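Local coordinates for protein terminase, large subunit (Bacillus phage spp1, PDB 2WBN) that cuts the viral genome through this C-terminal nuclease domain to start and end DNA packaging, and drives translocation into empty capsids with its ATPase domain, at residues Arg165-Ile170 with Asn189-Ala194; Ile81-Asp86 with Arg159-Ala164; Asp171-Lys176 with Arg183-Asp188. All coordinates share one frame; numbering follows the deposited sequence.

Contact 1: Arg165-Ile170 with Asn189-Ala194; sequences REFENI and NHTIDA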
# COMPACT_ATOMS: atom_id res chain seq x y z
N ARG A 165 -3.33 -11.20 2.65
CA ARG A 165 -2.33 -12.20 2.96
C ARG A 165 -1.09 -11.58 3.60
O ARG A 165 -0.61 -12.06 4.63
CB ARG A 165 -1.93 -12.97 1.70
CG ARG A 165 -0.95 -14.13 2.00
CD ARG A 165 -0.50 -14.89 0.76
NE ARG A 165 -0.21 -13.98 -0.34
CZ ARG A 165 0.91 -13.29 -0.48
NH1 ARG A 165 1.02 -12.47 -1.52
NH2 ARG A 165 1.91 -13.39 0.41
N GLU A 166 -0.60 -10.49 3.03
CA GLU A 166 0.66 -9.94 3.52
C GLU A 166 0.49 -9.36 4.91
O GLU A 166 1.32 -9.60 5.79
CB GLU A 166 1.21 -8.92 2.54
CG GLU A 166 1.68 -9.54 1.25
CD GLU A 166 2.52 -8.58 0.44
OE1 GLU A 166 2.38 -7.35 0.65
OE2 GLU A 166 3.34 -9.06 -0.36
N PHE A 167 -0.60 -8.62 5.13
CA PHE A 167 -0.82 -8.00 6.43
C PHE A 167 -1.10 -9.03 7.51
O PHE A 167 -0.59 -8.90 8.63
CB PHE A 167 -1.93 -6.94 6.36
CG PHE A 167 -1.47 -5.58 5.87
CD1 PHE A 167 -1.34 -5.31 4.52
CD2 PHE A 167 -1.22 -4.55 6.77
CE1 PHE A 167 -0.95 -4.05 4.07
CE2 PHE A 167 -0.80 -3.29 6.34
CZ PHE A 167 -0.70 -3.04 4.98
N GLU A 168 -1.89 -10.06 7.19
CA GLU A 168 -2.13 -11.14 8.15
C GLU A 168 -0.86 -11.90 8.56
O GLU A 168 -0.69 -12.26 9.73
CB GLU A 168 -3.18 -12.13 7.65
CG GLU A 168 -3.45 -13.19 8.71
CD GLU A 168 -4.70 -14.03 8.51
OE1 GLU A 168 -5.63 -13.61 7.78
OE2 GLU A 168 -4.71 -15.13 9.09
N ASN A 169 0.05 -12.12 7.61
CA ASN A 169 1.18 -13.00 7.86
C ASN A 169 2.49 -12.30 8.26
O ASN A 169 3.40 -12.98 8.75
CB ASN A 169 1.34 -13.95 6.67
CG ASN A 169 0.12 -14.88 6.51
OD1 ASN A 169 -0.05 -15.80 7.29
ND2 ASN A 169 -0.74 -14.59 5.57
N ILE A 170 2.60 -10.98 8.07
CA ILE A 170 3.85 -10.26 8.42
C ILE A 170 4.16 -10.32 9.93
O ILE A 170 3.27 -10.25 10.78
CB ILE A 170 3.85 -8.79 7.91
CG1 ILE A 170 5.28 -8.22 7.84
CG2 ILE A 170 2.94 -7.91 8.75
CD1 ILE A 170 6.11 -8.65 6.60
N ASN A 189 6.13 -8.29 1.71
CA ASN A 189 5.67 -7.05 2.33
C ASN A 189 5.48 -5.96 1.30
O ASN A 189 5.49 -4.77 1.61
CB ASN A 189 6.68 -6.57 3.37
CG ASN A 189 8.00 -6.13 2.73
OD1 ASN A 189 8.38 -6.62 1.65
ND2 ASN A 189 8.70 -5.22 3.40
N HIS A 190 5.26 -6.36 0.05
CA HIS A 190 5.26 -5.41 -1.06
C HIS A 190 4.05 -4.46 -1.02
O HIS A 190 4.19 -3.25 -1.32
CB HIS A 190 5.38 -6.20 -2.37
CG HIS A 190 6.36 -7.32 -2.26
ND1 HIS A 190 7.71 -7.11 -2.13
CD2 HIS A 190 6.18 -8.66 -2.12
CE1 HIS A 190 8.33 -8.26 -1.97
NE2 HIS A 190 7.43 -9.22 -1.97
N THR A 191 2.88 -4.98 -0.62
CA THR A 191 1.71 -4.13 -0.47
C THR A 191 1.78 -3.27 0.80
O THR A 191 1.14 -2.22 0.88
CB THR A 191 0.37 -4.93 -0.41
OG1 THR A 191 0.33 -5.73 0.78
CG2 THR A 191 0.19 -5.80 -1.65
N ILE A 192 2.54 -3.72 1.79
CA ILE A 192 2.73 -2.93 3.02
C ILE A 192 3.61 -1.72 2.71
O ILE A 192 3.31 -0.60 3.11
CB ILE A 192 3.38 -3.76 4.15
CG1 ILE A 192 2.58 -5.05 4.42
CG2 ILE A 192 3.41 -2.95 5.45
CD1 ILE A 192 3.22 -5.97 5.44
N ASP A 193 4.69 -1.95 1.97
CA ASP A 193 5.51 -0.84 1.45
C ASP A 193 4.68 0.15 0.65
O ASP A 193 4.75 1.34 0.89
CB ASP A 193 6.66 -1.36 0.59
CG ASP A 193 7.79 -1.98 1.41
OD1 ASP A 193 7.88 -1.69 2.62
OD2 ASP A 193 8.59 -2.74 0.83
N ALA A 194 3.88 -0.35 -0.29
CA ALA A 194 3.03 0.52 -1.11
C ALA A 194 2.06 1.33 -0.27
O ALA A 194 1.81 2.50 -0.57
CB ALA A 194 2.29 -0.27 -2.17
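One face of the Phe-167 ring carries the CG1 methylene of Ile-192, a CH-pi contact 3.9 Å from the ring centroid, with CG1 over the face and nearest CE1. Phe-30 meets the same ring, the two planes well inclined, and Leu-33 touches it as well. The second flat group is the carboxylate of Glu-166, buried over the first turn of helix 190-198. Its OE1 takes two hydrogen bonds: Thr-191 N reaches the syn lone pair of Glu-166 OE1 at 2.7 Å, and Thr-191 OG1 donates to the anti side of Glu-166 OE1 at 2.6 Å, 32° out of the carboxylate plane. A weak third bond runs from His-190 N to Glu-166 OE2 at 3.3 Å. Thr-191 OG1 stands between its backbone N and carbonyl carbon (chi1 66°), which turns the hydroxyl to the same oxygen as its own amide. The carboxylate thus binds amide groups at the start of the helix, where the helix dipole would probably stabilise its negative charge. The imidazole plane of His-190 is inclined to the carboxylate plane, with CD2 beside Glu-166 OE2 at 3.4 Å. Alongside, Ile-170 and Ile-192 meet tip to tip, Ile-170 CB lying 3.8 Å from Ile-192 CD1, while Ile-170 CD1 rests on CB of Asn-189. The axes of 165-169 and 190-194 run nearly perpendicular (98°). The bonds from Thr-191 and His-190 tether to Glu-166 the first turn of a helix that presents His-190 and Asp-193, ligands of the second manganese ion in the RNase H-like nuclease site.

Contact 2: Ile81-Asp86 with Arg159-Ala164; sequences IDELVD and RTPNIA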
# COMPACT_ATOMS: atom_id res chain seq x y z
N ILE A 81 -9.32 -0.85 -0.85
CA ILE A 81 -10.30 -0.79 -1.93
C ILE A 81 -9.89 -1.70 -3.08
O ILE A 81 -10.69 -2.49 -3.59
CB ILE A 81 -10.48 0.66 -2.46
CG1 ILE A 81 -10.99 1.58 -1.34
CG2 ILE A 81 -11.43 0.67 -3.66
CD1 ILE A 81 -11.17 3.06 -1.74
N ASP A 82 -8.63 -1.57 -3.51
CA ASP A 82 -8.16 -2.34 -4.63
C ASP A 82 -6.63 -2.46 -4.60
O ASP A 82 -5.96 -1.83 -3.79
CB ASP A 82 -8.65 -1.69 -5.92
CG ASP A 82 -8.90 -2.68 -7.04
OD1 ASP A 82 -8.52 -3.87 -6.92
OD2 ASP A 82 -9.49 -2.27 -8.06
N GLU A 83 -6.12 -3.32 -5.47
CA GLU A 83 -4.69 -3.59 -5.57
C GLU A 83 -4.36 -4.17 -6.95
O GLU A 83 -5.24 -4.68 -7.65
CB GLU A 83 -4.28 -4.60 -4.49
CG GLU A 83 -4.79 -6.01 -4.77
CD GLU A 83 -4.54 -7.03 -3.68
OE1 GLU A 83 -4.17 -6.65 -2.55
OE2 GLU A 83 -4.70 -8.24 -3.97
N LEU A 84 -3.09 -4.09 -7.32
CA LEU A 84 -2.54 -4.85 -8.42
C LEU A 84 -1.15 -5.29 -7.99
O LEU A 84 -0.29 -4.45 -7.69
CB LEU A 84 -2.45 -4.01 -9.71
CG LEU A 84 -1.92 -4.71 -10.97
CD1 LEU A 84 -2.87 -5.81 -11.50
CD2 LEU A 84 -1.63 -3.68 -12.05
N VAL A 85 -0.93 -6.59 -7.97
CA VAL A 85 0.36 -7.19 -7.66
C VAL A 85 0.82 -8.00 -8.87
O VAL A 85 0.13 -8.94 -9.30
CB VAL A 85 0.30 -8.05 -6.39
CG1 VAL A 85 1.69 -8.66 -6.07
CG2 VAL A 85 -0.22 -7.20 -5.19
N ASP A 86 1.98 -7.66 -9.41
CA ASP A 86 2.49 -8.26 -10.63
C ASP A 86 3.98 -8.51 -10.53
O ASP A 86 4.77 -7.56 -10.44
CB ASP A 86 2.19 -7.28 -11.76
CG ASP A 86 2.34 -7.86 -13.12
OD1 ASP A 86 2.77 -9.03 -13.24
OD2 ASP A 86 2.02 -7.10 -14.09
N ARG A 159 -11.70 -8.49 -2.34
CA ARG A 159 -11.26 -7.35 -3.14
C ARG A 159 -9.77 -7.28 -3.24
O ARG A 159 -9.24 -7.00 -4.33
CB ARG A 159 -11.74 -6.05 -2.51
CG ARG A 159 -13.21 -5.96 -2.36
CD ARG A 159 -13.68 -4.68 -1.67
NE ARG A 159 -15.12 -4.73 -1.54
CZ ARG A 159 -15.99 -4.38 -2.50
NH1 ARG A 159 -15.57 -3.89 -3.66
NH2 ARG A 159 -17.28 -4.51 -2.27
N THR A 160 -9.08 -7.49 -2.12
CA THR A 160 -7.62 -7.28 -2.08
C THR A 160 -6.92 -8.45 -1.42
O THR A 160 -6.48 -8.34 -0.26
CB THR A 160 -7.22 -5.96 -1.38
OG1 THR A 160 -7.70 -5.94 -0.03
CG2 THR A 160 -7.78 -4.74 -2.15
N PRO A 161 -6.84 -9.59 -2.13
CA PRO A 161 -6.31 -10.83 -1.49
C PRO A 161 -4.84 -10.76 -1.11
O PRO A 161 -4.43 -11.38 -0.12
CB PRO A 161 -6.54 -11.91 -2.54
CG PRO A 161 -6.71 -11.18 -3.83
CD PRO A 161 -7.33 -9.86 -3.48
N ASN A 162 -4.05 -10.01 -1.89
CA ASN A 162 -2.63 -9.87 -1.59
C ASN A 162 -2.38 -9.03 -0.33
O ASN A 162 -1.61 -9.43 0.55
CB ASN A 162 -1.87 -9.26 -2.79
CG ASN A 162 -1.78 -10.21 -3.96
OD1 ASN A 162 -1.07 -11.21 -3.88
ND2 ASN A 162 -2.49 -9.92 -5.05
N ILE A 163 -3.02 -7.87 -0.25
CA ILE A 163 -2.99 -7.05 0.96
C ILE A 163 -3.42 -7.87 2.19
O ILE A 163 -2.73 -7.88 3.22
CB ILE A 163 -3.91 -5.79 0.84
CG1 ILE A 163 -3.35 -4.80 -0.17
CG2 ILE A 163 -4.06 -5.07 2.20
CD1 ILE A 163 -4.32 -3.68 -0.56
N ALA A 164 -4.53 -8.60 2.06
CA ALA A 164 -5.01 -9.47 3.14
C ALA A 164 -3.94 -10.49 3.60
O ALA A 164 -3.66 -10.58 4.78
CB ALA A 164 -6.32 -10.21 2.74
O HOH W 1 -12.91 -3.19 -4.84
O HOH W 2 -10.20 -5.94 -6.62
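The start of helix 161-169 docks on strand 77-86 of the central sheet through one buried carboxylate, that of Glu-83, which receives the first-turn amides. Glu-83 CG stands between the backbone N and the carbonyl carbon (chi1 72°), and the chain extends beyond it to the helix start. Asn-162 N and Ile-163 N each bond to a syn lone pair, Asn-162 N to Glu-83 OE2 at 2.8 Å and Ile-163 N to Glu-83 OE1 at 2.8 Å, the latter nearly straight at 166°. Asn-162 ND2 adds a third bond to Glu-83 OE2 at 3.0 Å, arriving from 58° above the carboxylate plane. The helix dipole would be expected to stabilise an acid placed here. Ile-81 and Asp-82 form a classic beta bulge opposite Arg-68 on strand 64-72, just before Glu-83 in this RNase H-like sheet. Thr-160 lays CG2 against the strand backbone, 3.5 Å from Asp-82 CA. Val-85 CG2 touches the amide of Asn-162, 3.5 Å from ND2. Two waters extend the seam: one joins Ile-81 O to Arg-159 NH1, in the guanidinium plane, the other Asp-82 OD1 to Arg-159 O. Arg-159 NH2 also makes a salt bridge to Asp-42 OD1 and a hydrogen bond to Ile-40 O; Asp-82 OD2 is hydrogen-bonded to Tyr-103 OH.

Contact 3: Asp171-Lys176 with Arg183-Asp188; sequences DYQTDK and RLEDKD
Gln-173 starts with CG anti to its carbonyl carbon (chi1 -69°) and runs extended beyond it, which carries its amide across to the backbone of Leu-184. There NE2 of Gln-173 donates to Leu-184 O at 2.9 Å, from 41° above the carbonyl plane. Glu-185 has the same first torsion and a similarly extended chain, which lays its carboxylate alongside Asp-171, where Asp-171 N bonds to Glu-185 OE1 at 3.1 Å from above the carboxylate plane. Two backbone bonds join the chains: Glu-185 N to Asp-171 O at 3.0 Å and Gln-173 N to Arg-183 O at 2.8 Å. They flank the antiparallel, non-hydrogen-bonded pair Tyr-172 and Leu-184, whose CA atoms are 4.3 Å apart. The carbonyl oxygen of Arg-183 also lies at the edge of the Tyr-172 ring, in its plane, and Leu-184 CD2 is 4.0 Å from Tyr-172 CD1. The aliphatic part of Arg-183 runs past the Gln-173 amide, with CD 3.5 Å from NE2, and the guanidinium and amide planes are 81° apart. A water bonds to both Tyr-172 O and Glu-185 OE2, bridging the two chains. The carboxylates of Asp-171 and Glu-185 come fairly close, which may cost some like-charge repulsion. This short antiparallel pairing lies at the surface. Leu-184 packs inward on Ile-170, Pro-29 and Phe-30, its backbone N hydrogen-bonded to Glu-144 OE1 of helix 140-148. Gln-173 also bonds by its backbone to Ile-181 of strand 180-181, and the pairing joins the end of helix 161-169 to the loop leading into helix 190-198.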
# COMPACT_ATOMS: atom_id res chain seq x y z
N ASP A 171 5.44 -10.50 10.26
CA ASP A 171 5.91 -10.62 11.62
C ASP A 171 7.02 -9.57 11.85
O ASP A 171 7.54 -8.98 10.89
CB ASP A 171 6.47 -12.03 11.88
CG ASP A 171 5.39 -13.07 12.23
OD1 ASP A 171 4.49 -12.77 13.04
OD2 ASP A 171 5.46 -14.22 11.71
N TYR A 172 7.35 -9.34 13.11
CA TYR A 172 8.50 -8.51 13.47
C TYR A 172 9.78 -9.27 13.18
O TYR A 172 9.83 -10.49 13.30
CB TYR A 172 8.46 -8.14 14.96
CG TYR A 172 7.42 -7.09 15.29
CD1 TYR A 172 7.43 -5.86 14.65
CD2 TYR A 172 6.42 -7.35 16.22
CE1 TYR A 172 6.46 -4.90 14.94
CE2 TYR A 172 5.46 -6.39 16.52
CZ TYR A 172 5.49 -5.17 15.88
OH TYR A 172 4.54 -4.23 16.16
N GLN A 173 10.83 -8.54 12.81
CA GLN A 173 12.16 -9.12 12.76
C GLN A 173 12.57 -9.46 14.18
O GLN A 173 11.87 -9.11 15.14
CB GLN A 173 13.16 -8.14 12.16
CG GLN A 173 12.97 -7.87 10.69
CD GLN A 173 13.97 -6.86 10.18
OE1 GLN A 173 15.09 -6.77 10.68
NE2 GLN A 173 13.57 -6.09 9.17
N THR A 174 13.69 -10.15 14.31
CA THR A 174 14.20 -10.52 15.63
C THR A 174 15.73 -10.40 15.69
O THR A 174 16.41 -10.35 14.66
CB THR A 174 13.75 -11.95 16.06
OG1 THR A 174 14.41 -12.93 15.24
CG2 THR A 174 12.23 -12.11 15.91
N ASP A 175 16.23 -10.35 16.92
CA ASP A 175 17.64 -10.10 17.21
C ASP A 175 18.35 -11.41 17.56
O ASP A 175 17.74 -12.48 17.53
CB ASP A 175 17.73 -9.13 18.40
CG ASP A 175 17.05 -9.67 19.66
OD1 ASP A 175 16.45 -10.76 19.58
OD2 ASP A 175 17.10 -9.02 20.72
N LYS A 176 19.64 -11.31 17.90
CA LYS A 176 20.41 -12.47 18.38
C LYS A 176 19.62 -13.20 19.48
O LYS A 176 19.27 -14.37 19.33
CB LYS A 176 21.78 -12.03 18.92
N ARG A 183 10.73 -3.54 13.92
CA ARG A 183 10.90 -3.47 12.49
C ARG A 183 10.20 -4.70 11.93
O ARG A 183 10.43 -5.82 12.41
CB ARG A 183 12.40 -3.50 12.18
CG ARG A 183 12.80 -2.87 10.85
CD ARG A 183 14.30 -3.02 10.60
NE ARG A 183 15.12 -2.74 11.79
CZ ARG A 183 16.37 -3.17 11.98
NH1 ARG A 183 16.99 -3.92 11.06
NH2 ARG A 183 17.02 -2.86 13.10
N LEU A 184 9.33 -4.52 10.93
CA LEU A 184 8.73 -5.67 10.25
C LEU A 184 9.75 -6.35 9.36
O LEU A 184 10.69 -5.71 8.87
CB LEU A 184 7.51 -5.26 9.40
CG LEU A 184 6.30 -4.69 10.15
CD1 LEU A 184 5.25 -4.18 9.15
CD2 LEU A 184 5.73 -5.73 11.07
N GLU A 185 9.56 -7.65 9.15
CA GLU A 185 10.33 -8.39 8.16
C GLU A 185 10.26 -7.65 6.83
O GLU A 185 9.22 -7.07 6.48
CB GLU A 185 9.77 -9.78 7.95
CG GLU A 185 9.89 -10.69 9.14
CD GLU A 185 8.96 -11.90 9.06
OE1 GLU A 185 7.77 -11.79 8.59
OE2 GLU A 185 9.42 -12.97 9.52
N ASP A 186 11.39 -7.68 6.11
CA ASP A 186 11.52 -7.04 4.81
C ASP A 186 11.37 -8.09 3.71
O ASP A 186 12.27 -8.34 2.91
CB ASP A 186 12.89 -6.36 4.71
CG ASP A 186 13.03 -5.54 3.46
OD1 ASP A 186 11.98 -5.20 2.86
OD2 ASP A 186 14.16 -5.26 3.05
N LYS A 187 10.21 -8.72 3.69
CA LYS A 187 9.98 -9.88 2.84
C LYS A 187 8.47 -10.10 2.81
O LYS A 187 7.81 -9.93 3.83
CB LYS A 187 10.70 -11.08 3.46
CG LYS A 187 10.23 -12.45 3.04
CD LYS A 187 11.12 -13.55 3.61
CE LYS A 187 10.90 -14.87 2.88
NZ LYS A 187 11.61 -14.91 1.55
N ASP A 188 7.93 -10.44 1.64
CA ASP A 188 6.46 -10.72 1.52
C ASP A 188 5.68 -9.50 2.07
O ASP A 188 4.69 -9.64 2.78
CB ASP A 188 6.07 -12.02 2.27
CG ASP A 188 6.75 -13.29 1.71
OD1 ASP A 188 7.25 -13.28 0.56
OD2 ASP A 188 6.82 -14.30 2.44
O HOH W 3 10.78 -12.55 11.99

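Helix 161-169 connects the set: its first turn docks on strand 77-86 in contact 2, its later turns on helix 190-198 in contact 1, and strand 172-174 of contact 3 follows it in the chain. The centres of contacts 1 and 2 lie about 10 Å apart, and Thr-191 packs against both Ile-163 and Val-85. Contact 3 is nested in the loop closed by contact 1, about 12 Å between centres, and Ile-170 touches Leu-184 there; contacts 2 and 3 do not touch, their centres being about 22 Å apart. Contact 2 thus fixes helix 161-169 to the sheet, contact 1 sets helix 190-198, with its two metal ligands, against it, and contact 3 holds the loop leading into helix 190-198.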